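Local coordinates for protein fusarinine C esterase sidJ (Aspergillus fumigatus, PDB 6GUP) that hydrolyses the ester bonds of the siderophore fusarinine C, releasing its iron, but does not cleave triacetylfusarinine C, as a homodimeric alpha/beta-hydrolase of fungal iron metabolism, at residues Phe70-Tyr78 and Arg88-Cys96. Numbering follows the deposited sequence.
Sequences FTLTLTSSY and RDTNEIAQC
Thr75 is gripped at two points by the carboxylate of Glu92: its backbone N donates to OE1 at 2.9 Å, nearly straight at 165°, while its hydroxyl OG1 donates to OE2 at 2.6 Å. Both donors come from the syn side of their oxygens, somewhat tilted from the carboxylate plane, so the pair fixes the rotation of the acid. Glutamate suits the place because its chain, extended beyond CG, reaches from the helix backbone to the backbone N of Thr75. Beside it, the OG of Ser76 accepts from Arg88 NH2 at 3.0 Å, in the guanidinium plane, and donates to Asp89 OD1 in a very short bond of 2.5 Å; a small hydroxyl can serve both charged groups at once. One water ties the cluster together, accepting from Ser76 N and Arg88 NE and donating to Asp89 OD1 and Glu92 OE1. The bend of Arg88 at chi3 (56°) turns its guanidinium across Thr75, whose CG2 sits over the centre of one face, 3.6 Å above the plane.

The two methyl branches of Leu74 let it touch Asp89 and Ile93 at once: CD1 lies against Asp89 CG (3.8 Å), while CD2 rests on Glu92 CB and, 4.1 Å away, Ile93 CG1. Leu72 at the end of strand 67-72 sets CD1 3.6 Å from Cys96 CB; cysteine is small enough for that methyl to lie close to SG too. Helix 125-134 packs on Ile93 and Asp89.

The two segments join a strand of the alpha/beta-hydrolase sheet, through the turn after it, to helix 86-108, apolar at Leu72 and Leu74, polar at Thr75 and Ser76. With two acids and one arginine around the same water and hydroxyls, the cluster would probably carry net negative charge, which these donors would help to disperse.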
# COMPACT_ATOMS: atom_id res chain seq x y z
N PHE A 70 14.37 4.86 6.19
CA PHE A 70 13.55 4.12 5.23
C PHE A 70 12.21 3.74 5.85
O PHE A 70 12.13 3.43 7.04
CB PHE A 70 14.24 2.82 4.81
CG PHE A 70 15.44 3.01 3.93
CD1 PHE A 70 16.67 3.35 4.49
CD2 PHE A 70 15.36 2.82 2.56
CE1 PHE A 70 17.79 3.51 3.69
CE2 PHE A 70 16.48 2.97 1.75
CZ PHE A 70 17.69 3.33 2.32
N THR A 71 11.16 3.77 5.03
CA THR A 71 9.88 3.15 5.34
C THR A 71 9.56 2.20 4.19
O THR A 71 10.17 2.31 3.12
CB THR A 71 8.75 4.19 5.48
OG1 THR A 71 8.66 4.97 4.28
CG2 THR A 71 9.02 5.10 6.67
N LEU A 72 8.63 1.26 4.39
CA LEU A 72 8.35 0.25 3.35
C LEU A 72 6.91 -0.24 3.31
O LEU A 72 6.15 -0.08 4.27
CB LEU A 72 9.30 -0.94 3.49
CG LEU A 72 8.96 -2.08 4.46
CD1 LEU A 72 9.99 -3.19 4.36
CD2 LEU A 72 8.83 -1.58 5.89
N THR A 73 6.58 -0.86 2.18
CA THR A 73 5.33 -1.60 2.01
C THR A 73 5.61 -3.09 2.15
O THR A 73 6.67 -3.58 1.77
CB THR A 73 4.71 -1.35 0.62
OG1 THR A 73 5.62 -1.75 -0.41
CG2 THR A 73 4.34 0.11 0.45
N LEU A 74 4.63 -3.79 2.71
CA LEU A 74 4.62 -5.24 2.80
C LEU A 74 3.37 -5.71 2.06
O LEU A 74 2.59 -4.89 1.57
CB LEU A 74 4.57 -5.68 4.27
CG LEU A 74 5.62 -5.07 5.21
CD1 LEU A 74 5.25 -5.31 6.67
CD2 LEU A 74 7.01 -5.63 4.91
N THR A 75 3.17 -7.02 1.95
CA THR A 75 1.91 -7.57 1.44
C THR A 75 0.79 -7.29 2.45
O THR A 75 -0.35 -7.03 2.06
CB THR A 75 2.02 -9.09 1.18
OG1 THR A 75 3.07 -9.34 0.24
CG2 THR A 75 0.70 -9.66 0.63
N SER A 76 1.13 -7.33 3.74
CA SER A 76 0.19 -7.00 4.82
C SER A 76 -0.24 -5.53 4.87
O SER A 76 -1.24 -5.21 5.51
CB SER A 76 0.78 -7.41 6.16
OG SER A 76 1.06 -8.80 6.17
N SER A 77 0.53 -4.64 4.24
CA SER A 77 0.09 -3.26 4.00
C SER A 77 -1.22 -3.22 3.21
O SER A 77 -2.12 -2.44 3.53
CB SER A 77 1.15 -2.46 3.23
OG SER A 77 2.42 -2.54 3.87
N TYR A 78 -1.32 -4.09 2.20
CA TYR A 78 -2.51 -4.18 1.34
C TYR A 78 -3.53 -5.21 1.85
O TYR A 78 -4.73 -5.03 1.67
CB TYR A 78 -2.08 -4.49 -0.10
CG TYR A 78 -1.03 -3.52 -0.63
CD1 TYR A 78 -1.37 -2.23 -1.03
CD2 TYR A 78 0.32 -3.90 -0.71
CE1 TYR A 78 -0.42 -1.35 -1.51
CE2 TYR A 78 1.28 -3.02 -1.19
CZ TYR A 78 0.91 -1.74 -1.59
OH TYR A 78 1.85 -0.86 -2.07
N ARG A 88 5.25 -13.83 6.76
CA ARG A 88 5.43 -13.18 5.46
C ARG A 88 6.01 -11.76 5.60
O ARG A 88 6.86 -11.36 4.81
CB ARG A 88 4.11 -13.12 4.71
CG ARG A 88 4.20 -12.70 3.25
CD ARG A 88 2.81 -12.62 2.65
NE ARG A 88 1.96 -11.72 3.42
CZ ARG A 88 0.63 -11.79 3.54
NH1 ARG A 88 -0.08 -12.74 2.93
NH2 ARG A 88 -0.00 -10.89 4.29
N ASP A 89 5.52 -11.02 6.59
CA ASP A 89 6.07 -9.70 6.95
C ASP A 89 7.57 -9.77 7.17
O ASP A 89 8.34 -8.98 6.62
CB ASP A 89 5.43 -9.17 8.24
CG ASP A 89 4.04 -8.64 8.04
OD1 ASP A 89 3.40 -8.96 7.01
OD2 ASP A 89 3.57 -7.88 8.91
N THR A 90 7.96 -10.74 7.98
CA THR A 90 9.35 -10.98 8.34
C THR A 90 10.24 -11.30 7.12
O THR A 90 11.36 -10.80 7.04
CB THR A 90 9.41 -12.11 9.40
OG1 THR A 90 8.95 -11.59 10.65
CG2 THR A 90 10.78 -12.62 9.57
N ASN A 91 9.74 -12.12 6.20
CA ASN A 91 10.48 -12.45 4.97
C ASN A 91 10.72 -11.22 4.09
O ASN A 91 11.80 -11.06 3.53
CB ASN A 91 9.73 -13.51 4.14
CG ASN A 91 9.65 -14.86 4.82
OD1 ASN A 91 8.60 -15.50 4.80
ND2 ASN A 91 10.75 -15.30 5.41
N GLU A 92 9.70 -10.38 3.99
CA GLU A 92 9.76 -9.17 3.17
C GLU A 92 10.64 -8.08 3.79
O GLU A 92 11.32 -7.35 3.07
CB GLU A 92 8.35 -8.65 2.89
CG GLU A 92 7.58 -9.58 1.95
CD GLU A 92 6.09 -9.34 1.91
OE1 GLU A 92 5.58 -8.46 2.64
OE2 GLU A 92 5.41 -10.05 1.14
N ILE A 93 10.63 -7.98 5.12
CA ILE A 93 11.58 -7.12 5.84
C ILE A 93 13.01 -7.57 5.56
O ILE A 93 13.87 -6.75 5.24
CB ILE A 93 11.30 -7.10 7.37
CG1 ILE A 93 10.01 -6.32 7.65
CG2 ILE A 93 12.45 -6.46 8.14
CD1 ILE A 93 9.41 -6.55 9.02
N ALA A 94 13.25 -8.88 5.65
CA ALA A 94 14.57 -9.46 5.35
C ALA A 94 15.03 -9.17 3.92
O ALA A 94 16.20 -8.87 3.69
CB ALA A 94 14.55 -10.96 5.60
N GLN A 95 14.10 -9.25 2.96
CA GLN A 95 14.37 -8.88 1.57
C GLN A 95 14.69 -7.39 1.42
O GLN A 95 15.60 -7.02 0.67
CB GLN A 95 13.18 -9.24 0.66
CG GLN A 95 13.10 -10.72 0.33
CD GLN A 95 11.86 -11.08 -0.47
OE1 GLN A 95 10.74 -10.72 -0.11
NE2 GLN A 95 12.06 -11.80 -1.57
N CYS A 96 13.95 -6.54 2.14
CA CYS A 96 14.20 -5.10 2.14
C CYS A 96 15.55 -4.75 2.76
O CYS A 96 16.26 -3.88 2.24
CB CYS A 96 13.09 -4.36 2.89
SG CYS A 96 13.14 -2.57 2.67
O HOH W 1 3.52 -9.05 4.33